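Glucoamylase (Thermoanaerobacterium thermosaccharolyticum, PDB 1LF6) catalyses the hydrolysis of terminal alpha-1,4-linked glucose residues from the non-reducing ends of glucan chains, releasing beta-D-glucose. Local coordinates at residues 107-112 with 120-125; 434-439 with 533-538. All blocks are in the same frame, centred on the assembly; numbering follows the deposited sequence.

In the fold
The two contacts belong to different parts of the glucoamylase chain and lie on opposite sides of its centre. Contact 1 pairs neighbouring strands of a beta hairpin in the N-terminal beta-sandwich domain, away from the catalytic residues. Contact 2 sits in the family 15 (alpha/alpha) barrel, where the loop 434-439, which carries Glu-435 and Glu-438, the probable proton acceptor and proton donor, meets the loop 533-538. The centres of contact 1 and contact 2 are about 40 Å apart and the nearest atoms of contact 1 and contact 2 about 24 Å apart, so they do not touch. Within contact 2 the side chain of Trp-437 lies about 12 Å from that of Trp-325, a probable substrate-binding residue.

Contact 1: 107-112 with 120-125; sequences YKLVNT and ITKDIF
Tyr-107 and Ile-124 form the first of three hydrogen-bonded antiparallel pairs, followed by Leu-109 with Lys-122 and Asn-111 with Ile-120. Six backbone bonds result, two per pair. The shortest, from Lys-122 N to Leu-109 O, is 2.7 Å long, whereas Leu-109 N approaches Lys-122 O with a tilt of 29° from the carbonyl plane. That oxygen is also met by Lys-108 CA at 3.1 Å, a CA-H...O contact; Thr-121 CA approaches Leu-109 O in the same way.

Apolar contact on the face of Leu-109 and Ile-124 is made by branch ends: Leu-109 CD1 meets Ile-124 CD1 at 3.9 Å, on a diagonal between neighbouring pairs. Phe-52 and Leu-54 of strand 51-55, in the other sheet, pack on Ile-124 and on the Tyr-107 ring, whose hydroxyl bonds to Val-40 O. Farther along this face, the extended Lys-122 chain reaches Asn-111, its NZ lying 3.9 Å from Asn-111 ND2. These two nitrogens do not bond each other; both bond to Gly-57 O, and each takes its own oxygen of the Glu-89 carboxylate, Lys-122 NZ in a salt bridge with OE2 and Asn-111 ND2 at OE1. Asn-111 OD1 is hydrogen-bonded to Ser-95 OG.

On the other face, Lys-108 CG stands anti to the backbone N (chi1 176°), and the straight chain beyond it passes the methyl of Thr-121, with Lys-108 CE 3.9 Å from Thr-121 CG2. Lys-108 also runs alongside Asp-123, yet Lys-108 NZ and Asp-123 OD1 remain 6.2 Å apart, and the carboxylate instead forms a salt bridge with Lys-273.

The backbone thus fixes the hairpin's register, while one face combines apolar packing between the sheets with a buried lysine whose charge Glu-89 probably balances.

Contact 2: 434-439 with 533-538; sequences QERWEE and DPSFLE
Ser-535 OG is gripped from two directions. It donates to Asp-533 OD1 at 2.6 Å and accepts from Arg-436 NE at 2.9 Å, a bent bond (139°) with the oxygen tilted from the guanidinium plane; a weak bond from Arg-436 NH1 adds to it. Asp-533 OD1 also takes the backbone N of Ser-535, closing an Asx turn, and both donors come from the same face of the carboxylate. Asp-533 OD2 receives Trp-437 NE1 at 2.8 Å on its syn side, with indole and carboxylate nearly coplanar (6° apart). Arg-436 CG lies over the centre of that indole.

Glu-538 CG lies over one face of the guanidinium, offset toward its rim. Glu-538 OE2 is a long 3.6 Å from Arg-436 NH2 and well out of the guanidinium plane, but water 2 bridges these two atoms. Arg-436 NH1 has a salt bridge to Glu-605.

Water 1 donates to both Glu-435 OE2 and Asp-533 OD2. Trp-437 N binds Glu-435 OE2 from above the carboxylate plane, and Glu-439 N meets Glu-435 OE1 nearly along its C-O axis. The type I beta turn from Glu-435 to Glu-438 is consistent with the catalytic turn of a family 15 (alpha/alpha) barrel, with Asp-533 one water behind Glu-435.

Contact 1: 107-112 with 120-125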
ATOM      1  N   TYR A 107       5.420   9.405 -13.727  1.00 20.40           N
ATOM      2  CA  TYR A 107       4.690  10.602 -13.338  1.00 20.73           C
ATOM      3  C   TYR A 107       5.308  11.948 -13.678  1.00 21.15           C
ATOM      4  O   TYR A 107       6.530  12.110 -13.747  1.00 20.05           O
ATOM      5  CB  TYR A 107       4.433  10.582 -11.828  1.00 21.38           C
ATOM      6  CG  TYR A 107       3.679   9.370 -11.336  1.00 19.31           C
ATOM      7  CD1 TYR A 107       2.308   9.425 -11.096  1.00 17.85           C
ATOM      8  CD2 TYR A 107       4.345   8.173 -11.085  1.00 19.70           C
ATOM      9  CE1 TYR A 107       1.619   8.316 -10.612  1.00 18.63           C
ATOM     10  CE2 TYR A 107       3.669   7.059 -10.604  1.00 17.91           C
ATOM     11  CZ  TYR A 107       2.306   7.138 -10.369  1.00 17.52           C
ATOM     12  OH  TYR A 107       1.638   6.030  -9.897  1.00 17.47           O
ATOM     13  N   LYS A 108       4.416  12.915 -13.861  1.00 21.42           N
ATOM     14  CA  LYS A 108       4.775  14.289 -14.142  1.00 22.62           C
ATOM     15  C   LYS A 108       4.153  15.108 -13.021  1.00 22.22           C
ATOM     16  O   LYS A 108       2.966  14.966 -12.718  1.00 22.33           O
ATOM     17  CB  LYS A 108       4.199  14.747 -15.483  1.00 23.74           C
ATOM     18  CG  LYS A 108       4.465  16.218 -15.789  1.00 27.30           C
ATOM     19  CD  LYS A 108       3.809  16.640 -17.098  1.00 28.57           C
ATOM     20  CE  LYS A 108       4.061  18.103 -17.387  1.00 31.60           C
ATOM     21  NZ  LYS A 108       3.365  18.543 -18.629  1.00 35.51           N
ATOM     22  N   LEU A 109       4.960  15.947 -12.392  1.00 22.09           N
ATOM     23  CA  LEU A 109       4.472  16.792 -11.307  1.00 21.95           C
ATOM     24  C   LEU A 109       4.688  18.254 -11.659  1.00 21.59           C
ATOM     25  O   LEU A 109       5.750  18.637 -12.152  1.00 23.09           O
ATOM     26  CB  LEU A 109       5.216  16.471 -10.007  1.00 21.85           C
ATOM     27  CG  LEU A 109       4.922  15.136  -9.316  1.00 22.69           C
ATOM     28  CD1 LEU A 109       5.966  14.877  -8.234  1.00 22.66           C
ATOM     29  CD2 LEU A 109       3.528  15.168  -8.727  1.00 19.19           C
ATOM     30  N   VAL A 110       3.673  19.067 -11.417  1.00 22.44           N
ATOM     31  CA  VAL A 110       3.772  20.491 -11.675  1.00 22.22           C
ATOM     32  C   VAL A 110       3.469  21.178 -10.359  1.00 22.54           C
ATOM     33  O   VAL A 110       2.332  21.159  -9.891  1.00 21.74           O
ATOM     34  CB  VAL A 110       2.757  20.961 -12.741  1.00 23.23           C
ATOM     35  CG1 VAL A 110       2.874  22.468 -12.944  1.00 21.89           C
ATOM     36  CG2 VAL A 110       3.015  20.242 -14.050  1.00 23.25           C
ATOM     37  N   ASN A 111       4.497  21.760  -9.750  1.00 23.42           N
ATOM     38  CA  ASN A 111       4.331  22.453  -8.477  1.00 24.28           C
ATOM     39  C   ASN A 111       4.378  23.954  -8.700  1.00 24.83           C
ATOM     40  O   ASN A 111       5.396  24.497  -9.137  1.00 24.69           O
ATOM     41  CB  ASN A 111       5.425  22.029  -7.493  1.00 23.72           C
ATOM     42  CG  ASN A 111       5.440  20.530  -7.257  1.00 22.86           C
ATOM     43  OD1 ASN A 111       4.422  19.860  -7.413  1.00 23.60           O
ATOM     44  ND2 ASN A 111       6.593  20.000  -6.869  1.00 22.47           N
ATOM     45  N   THR A 112       3.265  24.615  -8.401  1.00 26.19           N
ATOM     46  CA  THR A 112       3.154  26.054  -8.580  1.00 28.26           C
ATOM     47  C   THR A 112       3.142  26.796  -7.252  1.00 29.38           C
ATOM     48  O   THR A 112       2.228  26.629  -6.441  1.00 26.74           O
ATOM     49  CB  THR A 112       1.868  26.421  -9.351  1.00 28.24           C
ATOM     50  OG1 THR A 112       1.874  25.770 -10.627  1.00 27.84           O
ATOM     51  CG2 THR A 112       1.783  27.921  -9.565  1.00 27.96           C
ATOM     52  N   ILE A 120       7.848  24.482 -10.661  1.00 27.86           N
ATOM     53  CA  ILE A 120       8.795  23.398 -10.879  1.00 26.31           C
ATOM     54  C   ILE A 120       8.057  22.216 -11.497  1.00 26.71           C
ATOM     55  O   ILE A 120       7.024  21.782 -10.985  1.00 27.95           O
ATOM     56  CB  ILE A 120       9.456  22.948  -9.554  1.00 25.05           C
ATOM     57  CG1 ILE A 120      10.212  24.120  -8.921  1.00 25.29           C
ATOM     58  CG2 ILE A 120      10.411  21.792  -9.815  1.00 23.97           C
ATOM     59  CD1 ILE A 120      10.919  23.775  -7.618  1.00 25.52           C
ATOM     60  N   THR A 121       8.581  21.708 -12.605  1.00 25.92           N
ATOM     61  CA  THR A 121       7.959  20.576 -13.282  1.00 26.26           C
ATOM     62  C   THR A 121       8.897  19.377 -13.216  1.00 25.18           C
ATOM     63  O   THR A 121      10.094  19.502 -13.476  1.00 24.84           O
ATOM     64  CB  THR A 121       7.654  20.918 -14.753  1.00 28.18           C
ATOM     65  OG1 THR A 121       6.785  22.055 -14.798  1.00 28.21           O
ATOM     66  CG2 THR A 121       6.982  19.739 -15.452  1.00 26.87           C
ATOM     67  N   LYS A 122       8.353  18.215 -12.861  1.00 23.99           N
ATOM     68  CA  LYS A 122       9.170  17.015 -12.740  1.00 24.19           C
ATOM     69  C   LYS A 122       8.683  15.825 -13.564  1.00 24.52           C
ATOM     70  O   LYS A 122       7.499  15.685 -13.850  1.00 23.06           O
ATOM     71  CB  LYS A 122       9.252  16.589 -11.269  1.00 24.54           C
ATOM     72  CG  LYS A 122       9.645  17.696 -10.299  1.00 25.61           C
ATOM     73  CD  LYS A 122       9.507  17.222  -8.852  1.00 26.89           C
ATOM     74  CE  LYS A 122       9.949  18.291  -7.865  1.00 26.78           C
ATOM     75  NZ  LYS A 122       9.782  17.844  -6.447  1.00 29.99           N
ATOM     76  N   ASP A 123       9.630  14.971 -13.929  1.00 24.89           N
ATOM     77  CA  ASP A 123       9.370  13.751 -14.683  1.00 25.81           C
ATOM     78  C   ASP A 123      10.082  12.701 -13.855  1.00 23.80           C
ATOM     79  O   ASP A 123      11.308  12.740 -13.729  1.00 21.68           O
ATOM     80  CB  ASP A 123       9.996  13.835 -16.078  1.00 29.36           C
ATOM     81  CG  ASP A 123       9.142  14.611 -17.056  1.00 33.32           C
ATOM     82  OD1 ASP A 123       8.396  15.501 -16.601  1.00 34.83           O
ATOM     83  OD2 ASP A 123       9.218  14.339 -18.283  1.00 35.92           O
ATOM     84  N   ILE A 124       9.319  11.774 -13.286  1.00 22.18           N
ATOM     85  CA  ILE A 124       9.895  10.750 -12.423  1.00 21.63           C
ATOM     86  C   ILE A 124       9.588   9.315 -12.834  1.00 21.47           C
ATOM     87  O   ILE A 124       8.449   8.974 -13.143  1.00 23.05           O
ATOM     88  CB  ILE A 124       9.421  10.964 -10.968  1.00 23.02           C
ATOM     89  CG1 ILE A 124       9.773  12.392 -10.528  1.00 23.36           C
ATOM     90  CG2 ILE A 124      10.064   9.934 -10.038  1.00 22.65           C
ATOM     91  CD1 ILE A 124       9.135  12.808  -9.219  1.00 25.50           C
ATOM     92  N   PHE A 125      10.624   8.480 -12.812  1.00 20.72           N
ATOM     93  CA  PHE A 125      10.520   7.066 -13.160  1.00 21.86           C
ATOM     94  C   PHE A 125      11.861   6.416 -12.853  1.00 21.51           C
ATOM     95  O   PHE A 125      12.770   7.074 -12.354  1.00 22.74           O
ATOM     96  CB  PHE A 125      10.170   6.902 -14.643  1.00 21.04           C
ATOM     97  CG  PHE A 125      11.200   7.469 -15.577  1.00 21.49           C
ATOM     98  CD1 PHE A 125      12.219   6.666 -16.083  1.00 22.62           C
ATOM     99  CD2 PHE A 125      11.164   8.812 -15.940  1.00 21.73           C
ATOM    100  CE1 PHE A 125      13.187   7.194 -16.936  1.00 23.49           C
ATOM    101  CE2 PHE A 125      12.125   9.349 -16.789  1.00 21.88           C
ATOM    102  CZ  PHE A 125      13.140   8.539 -17.289  1.00 21.73           C
TER

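Contact 2: 434-439 with 533-538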
ATOM      1  N   GLN A 434      -8.780 -14.108  16.071  1.00 16.78           N
ATOM      2  CA  GLN A 434      -9.136 -12.752  15.704  1.00 18.61           C
ATOM      3  C   GLN A 434      -9.787 -12.752  14.326  1.00 17.87           C
ATOM      4  O   GLN A 434      -9.477 -13.600  13.482  1.00 17.26           O
ATOM      5  CB  GLN A 434      -7.899 -11.845  15.733  1.00 23.36           C
ATOM      6  CG  GLN A 434      -6.736 -12.330  14.912  1.00 24.24           C
ATOM      7  CD  GLN A 434      -5.431 -11.629  15.266  1.00 24.48           C
ATOM      8  OE1 GLN A 434      -4.477 -11.661  14.496  1.00 21.07           O
ATOM      9  NE2 GLN A 434      -5.382 -11.008  16.438  1.00 25.65           N
ATOM     10  N   GLU A 435     -10.723 -11.826  14.121  1.00 16.55           N
ATOM     11  CA  GLU A 435     -11.413 -11.699  12.850  1.00 15.94           C
ATOM     12  C   GLU A 435     -10.527 -10.875  11.926  1.00 15.66           C
ATOM     13  O   GLU A 435      -9.404 -10.530  12.303  1.00 14.55           O
ATOM     14  CB  GLU A 435     -12.792 -11.062  13.047  1.00 15.39           C
ATOM     15  CG  GLU A 435     -12.867 -10.008  14.151  1.00 14.73           C
ATOM     16  CD  GLU A 435     -11.913  -8.840  13.927  1.00 14.28           C
ATOM     17  OE1 GLU A 435     -10.819  -8.829  14.524  1.00 13.84           O
ATOM     18  OE2 GLU A 435     -12.261  -7.935  13.149  1.00 13.89           O
ATOM     19  N   ARG A 436     -11.011 -10.539  10.735  1.00 14.57           N
ATOM     20  CA  ARG A 436     -10.156  -9.837   9.778  1.00 14.02           C
ATOM     21  C   ARG A 436      -9.589  -8.459  10.137  1.00 15.61           C
ATOM     22  O   ARG A 436      -8.647  -8.002   9.497  1.00 15.88           O
ATOM     23  CB  ARG A 436     -10.832  -9.797   8.404  1.00 12.17           C
ATOM     24  CG  ARG A 436     -12.025  -8.890   8.258  1.00 15.66           C
ATOM     25  CD  ARG A 436     -12.551  -8.993   6.829  1.00 14.97           C
ATOM     26  NE  ARG A 436     -13.595  -8.020   6.520  1.00 13.19           N
ATOM     27  CZ  ARG A 436     -14.049  -7.787   5.292  1.00 15.12           C
ATOM     28  NH1 ARG A 436     -14.996  -6.881   5.089  1.00 13.04           N
ATOM     29  NH2 ARG A 436     -13.551  -8.460   4.264  1.00 11.95           N
ATOM     30  N   TRP A 437     -10.137  -7.789  11.146  1.00 14.83           N
ATOM     31  CA  TRP A 437      -9.590  -6.495  11.525  1.00 14.40           C
ATOM     32  C   TRP A 437      -8.430  -6.720  12.505  1.00 14.28           C
ATOM     33  O   TRP A 437      -7.790  -5.772  12.958  1.00 16.44           O
ATOM     34  CB  TRP A 437     -10.668  -5.608  12.147  1.00 13.10           C
ATOM     35  CG  TRP A 437     -11.831  -5.314  11.216  1.00 15.92           C
ATOM     36  CD1 TRP A 437     -13.153  -5.258  11.558  1.00 15.94           C
ATOM     37  CD2 TRP A 437     -11.774  -5.045   9.802  1.00 14.44           C
ATOM     38  NE1 TRP A 437     -13.921  -4.980  10.449  1.00 16.37           N
ATOM     39  CE2 TRP A 437     -13.101  -4.844   9.360  1.00 16.30           C
ATOM     40  CE3 TRP A 437     -10.732  -4.956   8.869  1.00 13.13           C
ATOM     41  CZ2 TRP A 437     -13.417  -4.559   8.024  1.00 14.94           C
ATOM     42  CZ3 TRP A 437     -11.047  -4.673   7.534  1.00 15.43           C
ATOM     43  CH2 TRP A 437     -12.379  -4.478   7.128  1.00 14.44           C
ATOM     44  N   GLU A 438      -8.178  -7.992  12.820  1.00 14.27           N
ATOM     45  CA  GLU A 438      -7.083  -8.407  13.704  1.00 14.97           C
ATOM     46  C   GLU A 438      -7.181  -7.884  15.133  1.00 15.19           C
ATOM     47  O   GLU A 438      -6.157  -7.591  15.757  1.00 17.28           O
ATOM     48  CB  GLU A 438      -5.755  -7.951  13.107  1.00 13.82           C
ATOM     49  CG  GLU A 438      -5.640  -8.173  11.607  1.00 17.02           C
ATOM     50  CD  GLU A 438      -4.247  -7.895  11.089  1.00 18.30           C
ATOM     51  OE1 GLU A 438      -3.893  -6.709  10.910  1.00 20.57           O
ATOM     52  OE2 GLU A 438      -3.495  -8.869  10.881  1.00 16.30           O
ATOM     53  N   GLU A 439      -8.394  -7.793  15.669  1.00 13.63           N
ATOM     54  CA  GLU A 439      -8.565  -7.230  17.005  1.00 14.86           C
ATOM     55  C   GLU A 439      -9.246  -8.072  18.072  1.00 15.43           C
ATOM     56  O   GLU A 439      -8.950  -7.933  19.258  1.00 19.24           O
ATOM     57  CB  GLU A 439      -9.327  -5.905  16.880  1.00 12.45           C
ATOM     58  CG  GLU A 439      -8.759  -4.986  15.804  1.00 11.91           C
ATOM     59  CD  GLU A 439      -9.630  -3.769  15.546  1.00 11.70           C
ATOM     60  OE1 GLU A 439     -10.872  -3.906  15.570  1.00 13.03           O
ATOM     61  OE2 GLU A 439      -9.074  -2.681  15.294  1.00 12.49           O
ATOM     62  N   ASP A 533     -20.956  -5.049  11.945  1.00 14.65           N
ATOM     63  CA  ASP A 533     -19.807  -4.921  11.049  1.00 14.65           C
ATOM     64  C   ASP A 533     -20.229  -5.341   9.633  1.00 14.90           C
ATOM     65  O   ASP A 533     -20.774  -6.426   9.441  1.00 17.22           O
ATOM     66  CB  ASP A 533     -18.713  -5.850  11.593  1.00 16.77           C
ATOM     67  CG  ASP A 533     -17.407  -5.759  10.830  1.00 17.21           C
ATOM     68  OD1 ASP A 533     -17.435  -5.626   9.589  1.00 15.40           O
ATOM     69  OD2 ASP A 533     -16.343  -5.851  11.485  1.00 16.42           O
ATOM     70  N   PRO A 534     -19.982  -4.489   8.623  1.00 15.87           N
ATOM     71  CA  PRO A 534     -20.369  -4.837   7.250  1.00 14.57           C
ATOM     72  C   PRO A 534     -19.691  -6.090   6.702  1.00 14.53           C
ATOM     73  O   PRO A 534     -20.081  -6.601   5.651  1.00 14.93           O
ATOM     74  CB  PRO A 534     -20.010  -3.583   6.459  1.00 16.48           C
ATOM     75  CG  PRO A 534     -18.917  -2.981   7.249  1.00 19.19           C
ATOM     76  CD  PRO A 534     -19.367  -3.153   8.667  1.00 15.81           C
ATOM     77  N   SER A 535     -18.689  -6.586   7.423  1.00 13.03           N
ATOM     78  CA  SER A 535     -17.961  -7.782   7.017  1.00 13.03           C
ATOM     79  C   SER A 535     -18.870  -9.000   6.904  1.00 12.56           C
ATOM     80  O   SER A 535     -18.499  -9.997   6.284  1.00 12.35           O
ATOM     81  CB  SER A 535     -16.838  -8.090   8.016  1.00 13.12           C
ATOM     82  OG  SER A 535     -15.886  -7.039   8.055  1.00 13.30           O
ATOM     83  N   PHE A 536     -20.047  -8.939   7.521  1.00 13.07           N
ATOM     84  CA  PHE A 536     -20.962 -10.069   7.453  1.00 13.64           C
ATOM     85  C   PHE A 536     -21.330 -10.338   5.999  1.00 13.53           C
ATOM     86  O   PHE A 536     -21.731 -11.448   5.658  1.00 13.88           O
ATOM     87  CB  PHE A 536     -22.236  -9.806   8.264  1.00 14.06           C
ATOM     88  CG  PHE A 536     -23.231  -8.926   7.563  1.00 15.57           C
ATOM     89  CD1 PHE A 536     -23.035  -7.550   7.489  1.00 15.28           C
ATOM     90  CD2 PHE A 536     -24.360  -9.477   6.961  1.00 14.28           C
ATOM     91  CE1 PHE A 536     -23.945  -6.735   6.824  1.00 13.29           C
ATOM     92  CE2 PHE A 536     -25.275  -8.671   6.293  1.00 13.47           C
ATOM     93  CZ  PHE A 536     -25.068  -7.294   6.222  1.00 14.35           C
ATOM     94  N   LEU A 537     -21.189  -9.328   5.145  1.00 12.04           N
ATOM     95  CA  LEU A 537     -21.514  -9.502   3.733  1.00 13.12           C
ATOM     96  C   LEU A 537     -20.604 -10.534   3.081  1.00 13.38           C
ATOM     97  O   LEU A 537     -20.827 -10.934   1.934  1.00 12.06           O
ATOM     98  CB  LEU A 537     -21.430  -8.168   2.973  1.00 11.94           C
ATOM     99  CG  LEU A 537     -22.544  -7.154   3.262  1.00 13.97           C
ATOM    100  CD1 LEU A 537     -22.278  -5.869   2.481  1.00 12.13           C
ATOM    101  CD2 LEU A 537     -23.908  -7.753   2.892  1.00 12.66           C
ATOM    102  N   GLU A 538     -19.576 -10.958   3.810  1.00 10.73           N
ATOM    103  CA  GLU A 538     -18.657 -11.970   3.303  1.00 13.53           C
ATOM    104  C   GLU A 538     -19.424 -13.271   3.122  1.00 13.69           C
ATOM    105  O   GLU A 538     -19.061 -14.110   2.293  1.00 10.38           O
ATOM    106  CB  GLU A 538     -17.507 -12.184   4.279  1.00 12.11           C
ATOM    107  CG  GLU A 538     -16.451 -11.100   4.224  1.00 16.21           C
ATOM    108  CD  GLU A 538     -15.651 -11.141   2.941  1.00 16.62           C
ATOM    109  OE1 GLU A 538     -16.128 -10.614   1.910  1.00 16.85           O
ATOM    110  OE2 GLU A 538     -14.543 -11.720   2.961  1.00 16.94           O
TER
HETATM  111  O   HOH W   1     -14.762  -7.919  12.617  1.00 13.36           O
HETATM  112  O   HOH W   2     -11.874 -10.814   3.497  1.00 15.16           O